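Local coordinates for protein 5,10-methylenetetrahydromethanopterin reductase (PDB 1EZW) that catalyses the reversible coenzyme F420-dependent reduction of methylenetetrahydromethanopterin to methyltetrahydromethanopterin, a step of methanogenesis from CO2, at residues A[91-96]-A[136-141]; A[68-73]-A[106-111]. All coordinates share one frame; numbering follows the deposited sequence.

Contact 1 joins strand 93-95 of the (beta/alpha)8 barrel to its outer helix 127-142, whereas contact 2 joins the loops that follow strand 60-63 and helix 100-106. Their centres lie about 16 Å apart, and their segments alternate along the chain. Pro-68 touches both glycine and methionine of the strand segment: Gly-96 O lies 3.1 Å from Pro-68 CD, and Met-95 SD lies 3.8 Å from Pro-68 N, while Val-137 CG1 packs on Pro-73 CB at 4.0 Å. Segment 68-73 belongs to the loop after strand 60-63, on the side where TIM barrels carry their active sites. The magnesium ion is bound by Thr-56 and Ser-57, which belong to neither contact.

Contact 1: A[91-96]-A[136-141]; sequences AIIGMG and EVIYQY
Ile-93 and Met-95 of the strand meet Ile-138 and Tyr-139 of the helix in a small, apolar contact that buries 146 Å². Among the aliphatic pairs, Ile-93 and Ile-138 run alongside each other in opposite senses, with Ile-93 CD1 resting 3.8 Å from Ile-138 CG2. Met-95 instead reaches Ile-138 tip to tip: its CE methyl stops 4.0 Å from Ile-138 CD1. The methionine chain is bent at both chi2 (65°) and chi3 (64°), which brings the terminal methyl to the helix, while Ile-138 is extended from CA to CD1 (CD1 anti to CA). Ile-138 thus uses its two methyl ends on two different strand residues.

The aromatic part of the contact also falls to Ile-93 CD1. It approaches the Tyr-139 ring obliquely, 4.1 Å from Tyr-139 CZ, and comes to 3.5 Å from Tyr-139 OH. That hydroxyl, which points in at the sheet, is hydrogen-bonded to the carbonyl oxygen of Ile-171, just before strand 173-176.

Strand 93-95 and the helix run nearly antiparallel, at 161°, with axes 12.4 Å apart, as in the beta-alpha-beta units of a TIM barrel. Phe-173 of the adjacent strand 173-176 touches Ile-93, Met-95 and Tyr-139, and Ile-80 of helix 73-86 touches Ile-93. Backbone bonds join Ile-93 and Met-95 to Tyr-174, while Ile-92 bonds to Leu-61 of strand 60-63, so strand 93-95 sits between both neighbours in the closed barrel.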
ATOM      1  N   ALA A  91      -3.666   5.138  15.593  1.00 14.93           N
ATOM      2  CA  ALA A  91      -4.662   6.170  15.459  1.00 13.87           C
ATOM      3  C   ALA A  91      -4.717   7.149  16.625  1.00 15.27           C
ATOM      4  O   ALA A  91      -4.417   6.784  17.762  1.00 17.42           O
ATOM      5  CB  ALA A  91      -6.057   5.539  15.280  1.00 16.66           C
ATOM      6  N   ILE A  92      -5.133   8.353  16.294  1.00 15.17           N
ATOM      7  CA  ILE A  92      -5.391   9.413  17.288  1.00 13.99           C
ATOM      8  C   ILE A  92      -6.688  10.080  16.848  1.00 15.75           C
ATOM      9  O   ILE A  92      -7.066  10.061  15.660  1.00 14.72           O
ATOM     10  CB  ILE A  92      -4.244  10.452  17.365  1.00 16.44           C
ATOM     11  CG1 ILE A  92      -4.045  11.132  16.006  1.00 17.35           C
ATOM     12  CG2 ILE A  92      -2.984   9.771  17.884  1.00 17.24           C
ATOM     13  CD1 ILE A  92      -2.772  12.030  15.880  1.00 18.60           C
ATOM     14  N   ILE A  93      -7.408  10.702  17.788  1.00 14.69           N
ATOM     15  CA  ILE A  93      -8.646  11.382  17.418  1.00 15.45           C
ATOM     16  C   ILE A  93      -8.504  12.885  17.709  1.00 17.83           C
ATOM     17  O   ILE A  93      -8.058  13.228  18.807  1.00 18.47           O
ATOM     18  CB  ILE A  93      -9.814  10.893  18.314  1.00 15.19           C
ATOM     19  CG1 ILE A  93     -10.062   9.404  18.098  1.00 17.10           C
ATOM     20  CG2 ILE A  93     -11.077  11.739  18.020  1.00 16.92           C
ATOM     21  CD1 ILE A  93     -10.909   8.763  19.228  1.00 20.01           C
ATOM     22  N   GLY A  94      -8.861  13.734  16.736  1.00 16.81           N
ATOM     23  CA  GLY A  94      -8.901  15.187  16.913  1.00 17.77           C
ATOM     24  C   GLY A  94     -10.385  15.535  16.757  1.00 19.00           C
ATOM     25  O   GLY A  94     -10.942  15.328  15.700  1.00 19.00           O
ATOM     26  N   MET A  95     -11.047  16.070  17.791  1.00 16.35           N
ATOM     27  CA  MET A  95     -12.480  16.343  17.678  1.00 18.27           C
ATOM     28  C   MET A  95     -12.760  17.801  18.039  1.00 20.07           C
ATOM     29  O   MET A  95     -12.277  18.285  19.043  1.00 19.76           O
ATOM     30  CB  MET A  95     -13.215  15.422  18.671  1.00 18.44           C
ATOM     31  CG  MET A  95     -14.724  15.601  18.693  1.00 18.67           C
ATOM     32  SD  MET A  95     -15.532  15.127  17.146  1.00 20.20           S
ATOM     33  CE  MET A  95     -15.165  13.391  17.116  1.00 21.05           C
ATOM     34  N   GLY A  96     -13.511  18.484  17.207  1.00 18.97           N
ATOM     35  CA  GLY A  96     -13.872  19.872  17.466  1.00 19.35           C
ATOM     36  C   GLY A  96     -15.339  20.085  17.176  1.00 20.47           C
ATOM     37  O   GLY A  96     -16.063  19.154  16.858  1.00 20.55           O
ATOM     38  N   GLU A 136     -18.218   9.741  24.483  0.50 20.66           N
ATOM     39  CA  GLU A 136     -18.740   8.536  25.132  0.50 21.39           C
ATOM     40  C   GLU A 136     -19.097   7.453  24.112  0.50 20.31           C
ATOM     41  O   GLU A 136     -18.824   6.280  24.339  0.50 21.43           O
ATOM     42  CB  GLU A 136     -19.971   8.850  25.990  0.50 23.73           C
ATOM     43  CG  GLU A 136     -19.634   9.692  27.181  0.50 26.24           C
ATOM     44  CD  GLU A 136     -18.590   9.047  28.064  0.50 27.52           C
ATOM     45  OE1 GLU A 136     -17.673   9.771  28.493  0.50 31.25           O
ATOM     46  OE2 GLU A 136     -18.679   7.821  28.333  0.50 27.93           O
ATOM     47  N   VAL A 137     -19.715   7.840  23.007  1.00 20.10           N
ATOM     48  CA  VAL A 137     -20.073   6.856  21.995  1.00 20.55           C
ATOM     49  C   VAL A 137     -18.827   6.199  21.386  1.00 19.80           C
ATOM     50  O   VAL A 137     -18.769   4.979  21.213  1.00 17.82           O
ATOM     51  CB  VAL A 137     -20.923   7.502  20.888  1.00 20.32           C
ATOM     52  CG1 VAL A 137     -21.039   6.549  19.661  1.00 19.73           C
ATOM     53  CG2 VAL A 137     -22.323   7.832  21.457  1.00 21.87           C
ATOM     54  N   ILE A 138     -17.836   7.015  21.052  1.00 19.42           N
ATOM     55  CA  ILE A 138     -16.626   6.440  20.484  1.00 20.20           C
ATOM     56  C   ILE A 138     -15.950   5.460  21.401  1.00 18.26           C
ATOM     57  O   ILE A 138     -15.575   4.376  20.968  1.00 17.46           O
ATOM     58  CB  ILE A 138     -15.631   7.568  20.088  1.00 19.36           C
ATOM     59  CG1 ILE A 138     -16.232   8.387  18.941  1.00 18.43           C
ATOM     60  CG2 ILE A 138     -14.263   6.949  19.725  1.00 20.15           C
ATOM     61  CD1 ILE A 138     -15.346   9.622  18.576  1.00 21.96           C
ATOM     62  N   TYR A 139     -15.789   5.798  22.687  1.00 18.55           N
ATOM     63  CA  TYR A 139     -15.081   4.887  23.560  1.00 19.01           C
ATOM     64  C   TYR A 139     -15.897   3.653  23.922  1.00 19.23           C
ATOM     65  O   TYR A 139     -15.321   2.590  24.119  1.00 19.44           O
ATOM     66  CB  TYR A 139     -14.518   5.659  24.771  1.00 18.92           C
ATOM     67  CG  TYR A 139     -13.281   6.419  24.272  1.00 17.39           C
ATOM     68  CD1 TYR A 139     -13.407   7.659  23.630  1.00 17.81           C
ATOM     69  CD2 TYR A 139     -12.021   5.828  24.356  1.00 20.04           C
ATOM     70  CE1 TYR A 139     -12.284   8.316  23.065  1.00 20.86           C
ATOM     71  CE2 TYR A 139     -10.873   6.468  23.797  1.00 20.91           C
ATOM     72  CZ  TYR A 139     -11.026   7.700  23.158  1.00 21.84           C
ATOM     73  OH  TYR A 139      -9.943   8.337  22.593  1.00 22.02           O
ATOM     74  N   GLN A 140     -17.226   3.775  23.982  1.00 18.40           N
ATOM     75  CA  GLN A 140     -18.014   2.556  24.166  1.00 18.94           C
ATOM     76  C   GLN A 140     -17.773   1.623  22.967  1.00 18.79           C
ATOM     77  O   GLN A 140     -17.650   0.406  23.140  1.00 19.34           O
ATOM     78  CB  GLN A 140     -19.515   2.822  24.261  1.00 19.17           C
ATOM     79  CG  GLN A 140     -19.949   3.429  25.627  1.00 21.82           C
ATOM     80  CD  GLN A 140     -21.460   3.423  25.746  1.00 25.27           C
ATOM     81  OE1 GLN A 140     -22.106   2.487  25.268  1.00 23.36           O
ATOM     82  NE2 GLN A 140     -22.033   4.437  26.438  1.00 23.49           N
ATOM     83  N   TYR A 141     -17.678   2.197  21.766  1.00 18.41           N
ATOM     84  CA  TYR A 141     -17.441   1.426  20.534  1.00 17.56           C
ATOM     85  C   TYR A 141     -16.055   0.759  20.592  1.00 17.58           C
ATOM     86  O   TYR A 141     -15.900  -0.424  20.295  1.00 18.95           O
ATOM     87  CB  TYR A 141     -17.539   2.390  19.339  1.00 16.75           C
ATOM     88  CG  TYR A 141     -17.444   1.727  17.977  1.00 15.82           C
ATOM     89  CD1 TYR A 141     -18.579   1.484  17.218  1.00 16.55           C
ATOM     90  CD2 TYR A 141     -16.205   1.337  17.463  1.00 16.41           C
ATOM     91  CE1 TYR A 141     -18.496   0.860  15.944  1.00 18.64           C
ATOM     92  CE2 TYR A 141     -16.107   0.719  16.199  1.00 17.34           C
ATOM     93  CZ  TYR A 141     -17.249   0.488  15.449  1.00 17.88           C
ATOM     94  OH  TYR A 141     -17.167  -0.062  14.162  1.00 16.36           O
TER

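Contact 2: A[68-73]-A[106-111]; sequences PYTRHP and MGLPFP
Thr-70 presents its CG2 methyl to Met-106, the last residue of helix 100-106, and to Leu-108, just beyond it; every close approach between the segments is made by this one methyl. CG2 of Thr-70 lies 3.8 Å from Met-106 SD and also 3.8 Å from Met-106 CE, so the thioether is met along its sulfur-methyl end; the two side chains lie nearly perpendicular. The second side chain, Leu-108, brings CD1 to 3.9 Å from Thr-70 CG2. With chi1 at 64°, OG1 of Thr-70 stands between the backbone N and the carbonyl carbon, which leaves CG2 anti to that carbon and beside the N. The methionine chain, straight as far as the sulfur, turns there (chi3 80°). The contact buries 122 Å² and is apolar throughout.

One step outward, the backbone sets the spacing of Met-106 and Leu-108. Gly-107, with positive phi (102°), is the C' residue of a Schellman motif: its N bonds to Asp-104 O, and Leu-108 N bonds to Phe-103 O. The turn ends the helix yet lets the side chains before and after it converge on one methyl. Phe-103 backs the group, touching both Thr-70 and Leu-108. On the other segment, Tyr-69 has Pro-68 CB over the centre of one ring face, 4.1 Å above its plane, and His-72 is the N-cap of the following helix, its ND1 bonded to Leu-74 N.

The pair lies at the subunit interface: Met-106 packs on His-72 of the second subunit, and Thr-70 makes a backbone hydrogen bond to that subunit. Within the chain, Tyr-69 leans on Pro-127 and Ala-130 of helix 127-142, and Arg-71 forms a salt bridge to Asp-38. Segment 68-73 leads into helix 73-86, placing the contact between that helix and the end of helix 100-106.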
ATOM      1  N   PRO A  68     -18.737  16.389  15.517  1.00 19.58           N
ATOM      2  CA  PRO A  68     -19.896  15.514  15.831  1.00 17.89           C
ATOM      3  C   PRO A  68     -21.052  15.511  14.856  1.00 17.42           C
ATOM      4  O   PRO A  68     -21.945  14.667  14.979  1.00 19.37           O
ATOM      5  CB  PRO A  68     -20.430  16.106  17.157  1.00 20.45           C
ATOM      6  CG  PRO A  68     -19.271  16.975  17.675  1.00 20.41           C
ATOM      7  CD  PRO A  68     -18.685  17.559  16.423  1.00 20.18           C
ATOM      8  N   TYR A  69     -21.038  16.434  13.901  1.00 17.66           N
ATOM      9  CA  TYR A  69     -22.206  16.684  13.066  1.00 19.28           C
ATOM     10  C   TYR A  69     -22.335  16.120  11.682  1.00 18.64           C
ATOM     11  O   TYR A  69     -23.418  15.708  11.281  1.00 21.23           O
ATOM     12  CB  TYR A  69     -22.400  18.205  12.935  1.00 18.76           C
ATOM     13  CG  TYR A  69     -22.355  18.918  14.282  1.00 21.44           C
ATOM     14  CD1 TYR A  69     -21.241  19.689  14.636  1.00 21.40           C
ATOM     15  CD2 TYR A  69     -23.364  18.719  15.239  1.00 23.53           C
ATOM     16  CE1 TYR A  69     -21.122  20.247  15.900  1.00 23.89           C
ATOM     17  CE2 TYR A  69     -23.243  19.289  16.550  1.00 24.73           C
ATOM     18  CZ  TYR A  69     -22.111  20.048  16.855  1.00 25.89           C
ATOM     19  OH  TYR A  69     -21.946  20.632  18.122  1.00 28.84           O
ATOM     20  N   THR A  70     -21.247  16.148  10.919  1.00 17.50           N
ATOM     21  CA  THR A  70     -21.366  15.726   9.532  1.00 16.44           C
ATOM     22  C   THR A  70     -21.412  14.216   9.337  1.00 16.64           C
ATOM     23  O   THR A  70     -21.638  13.763   8.213  1.00 17.27           O
ATOM     24  CB  THR A  70     -20.231  16.300   8.695  1.00 17.64           C
ATOM     25  OG1 THR A  70     -19.005  15.732   9.181  1.00 16.46           O
ATOM     26  CG2 THR A  70     -20.196  17.892   8.788  1.00 15.68           C
ATOM     27  N   ARG A  71     -21.159  13.445  10.398  1.00 17.21           N
ATOM     28  CA  ARG A  71     -21.242  11.972  10.320  1.00 16.09           C
ATOM     29  C   ARG A  71     -21.784  11.534  11.665  1.00 16.00           C
ATOM     30  O   ARG A  71     -21.490  12.150  12.686  1.00 17.60           O
ATOM     31  CB  ARG A  71     -19.849  11.332  10.197  1.00 15.64           C
ATOM     32  CG  ARG A  71     -19.084  11.760   8.953  1.00 16.62           C
ATOM     33  CD  ARG A  71     -17.714  11.032   9.008  1.00 16.23           C
ATOM     34  NE  ARG A  71     -16.809  11.439   7.925  1.00 14.96           N
ATOM     35  CZ  ARG A  71     -16.175  12.610   7.901  1.00 15.04           C
ATOM     36  NH1 ARG A  71     -15.365  12.931   6.893  1.00 17.70           N
ATOM     37  NH2 ARG A  71     -16.360  13.467   8.895  1.00 17.07           N
ATOM     38  N   HIS A  72     -22.548  10.444  11.688  1.00 15.53           N
ATOM     39  CA  HIS A  72     -23.051   9.922  12.945  1.00 16.32           C
ATOM     40  C   HIS A  72     -21.845   9.519  13.797  1.00 17.56           C
ATOM     41  O   HIS A  72     -20.845   9.018  13.281  1.00 17.13           O
ATOM     42  CB  HIS A  72     -23.915   8.691  12.646  1.00 18.00           C
ATOM     43  CG  HIS A  72     -24.734   8.214  13.808  1.00 18.44           C
ATOM     44  ND1 HIS A  72     -24.189   7.548  14.881  1.00 18.09           N
ATOM     45  CD2 HIS A  72     -26.066   8.325  14.061  1.00 19.15           C
ATOM     46  CE1 HIS A  72     -25.152   7.270  15.758  1.00 20.57           C
ATOM     47  NE2 HIS A  72     -26.301   7.729  15.278  1.00 18.53           N
ATOM     48  N   PRO A  73     -21.889   9.748  15.108  1.00 18.42           N
ATOM     49  CA  PRO A  73     -20.741   9.360  15.913  1.00 19.27           C
ATOM     50  C   PRO A  73     -20.339   7.891  15.838  1.00 18.85           C
ATOM     51  O   PRO A  73     -19.169   7.576  16.034  1.00 16.33           O
ATOM     52  CB  PRO A  73     -21.137   9.837  17.327  1.00 21.16           C
ATOM     53  CG  PRO A  73     -22.605   9.861  17.293  1.00 21.05           C
ATOM     54  CD  PRO A  73     -22.885  10.465  15.948  1.00 19.87           C
ATOM     55  N   MET A 106     -21.538  24.099   3.658  1.00 20.99           N
ATOM     56  CA  MET A 106     -22.335  22.869   3.657  1.00 21.45           C
ATOM     57  C   MET A 106     -23.822  23.110   3.838  1.00 22.64           C
ATOM     58  O   MET A 106     -24.622  22.272   3.434  1.00 21.89           O
ATOM     59  CB  MET A 106     -21.869  21.928   4.764  1.00 21.63           C
ATOM     60  CG  MET A 106     -20.428  21.493   4.609  1.00 18.07           C
ATOM     61  SD  MET A 106     -19.927  20.296   5.850  1.00 19.58           S
ATOM     62  CE  MET A 106     -20.652  18.759   5.095  1.00 18.79           C
ATOM     63  N   GLY A 107     -24.170  24.228   4.477  1.00 22.56           N
ATOM     64  CA  GLY A 107     -25.568  24.547   4.732  1.00 23.38           C
ATOM     65  C   GLY A 107     -25.937  24.250   6.178  1.00 23.45           C
ATOM     66  O   GLY A 107     -27.100  24.291   6.552  1.00 24.53           O
ATOM     67  N   LEU A 108     -24.959  23.942   7.021  1.00 22.59           N
ATOM     68  CA  LEU A 108     -25.237  23.643   8.412  1.00 23.52           C
ATOM     69  C   LEU A 108     -25.039  24.908   9.230  1.00 25.24           C
ATOM     70  O   LEU A 108     -24.173  25.712   8.919  1.00 26.47           O
ATOM     71  CB  LEU A 108     -24.263  22.583   8.934  1.00 24.87           C
ATOM     72  CG  LEU A 108     -24.445  21.168   8.379  1.00 25.48           C
ATOM     73  CD1 LEU A 108     -23.327  20.272   8.950  1.00 23.67           C
ATOM     74  CD2 LEU A 108     -25.819  20.616   8.791  1.00 25.30           C
ATOM     75  N   PRO A 109     -25.836  25.091  10.281  1.00 26.57           N
ATOM     76  CA  PRO A 109     -25.653  26.299  11.080  1.00 27.53           C
ATOM     77  C   PRO A 109     -24.349  26.230  11.875  1.00 28.67           C
ATOM     78  O   PRO A 109     -23.807  25.139  12.138  1.00 26.84           O
ATOM     79  CB  PRO A 109     -26.900  26.298  11.974  1.00 27.37           C
ATOM     80  CG  PRO A 109     -27.119  24.807  12.239  1.00 28.34           C
ATOM     81  CD  PRO A 109     -26.948  24.268  10.795  1.00 26.85           C
ATOM     82  N   PHE A 110     -23.806  27.391  12.234  1.00 28.54           N
ATOM     83  CA  PHE A 110     -22.600  27.381  13.043  1.00 29.13           C
ATOM     84  C   PHE A 110     -22.596  28.587  13.968  1.00 30.51           C
ATOM     85  O   PHE A 110     -22.762  29.699  13.513  1.00 31.43           O
ATOM     86  CB  PHE A 110     -21.323  27.464  12.215  1.00 29.22           C
ATOM     87  CG  PHE A 110     -20.091  27.236  13.041  1.00 28.70           C
ATOM     88  CD1 PHE A 110     -19.688  25.937  13.356  1.00 28.94           C
ATOM     89  CD2 PHE A 110     -19.385  28.314  13.589  1.00 28.24           C
ATOM     90  CE1 PHE A 110     -18.604  25.712  14.206  1.00 27.61           C
ATOM     91  CE2 PHE A 110     -18.296  28.093  14.439  1.00 29.61           C
ATOM     92  CZ  PHE A 110     -17.905  26.786  14.746  1.00 28.48           C
ATOM     93  N   PRO A 111     -22.449  28.364  15.279  0.60 30.58           N
ATOM     94  CA  PRO A 111     -22.334  27.051  15.919  0.60 30.42           C
ATOM     95  C   PRO A 111     -23.507  26.144  15.574  0.60 30.36           C
ATOM     96  O   PRO A 111     -24.634  26.613  15.347  0.60 30.03           O
ATOM     97  CB  PRO A 111     -22.283  27.403  17.408  0.60 30.99           C
ATOM     98  CG  PRO A 111     -22.972  28.799  17.454  0.60 31.09           C
ATOM     99  CD  PRO A 111     -22.298  29.428  16.284  0.60 31.53           C
TER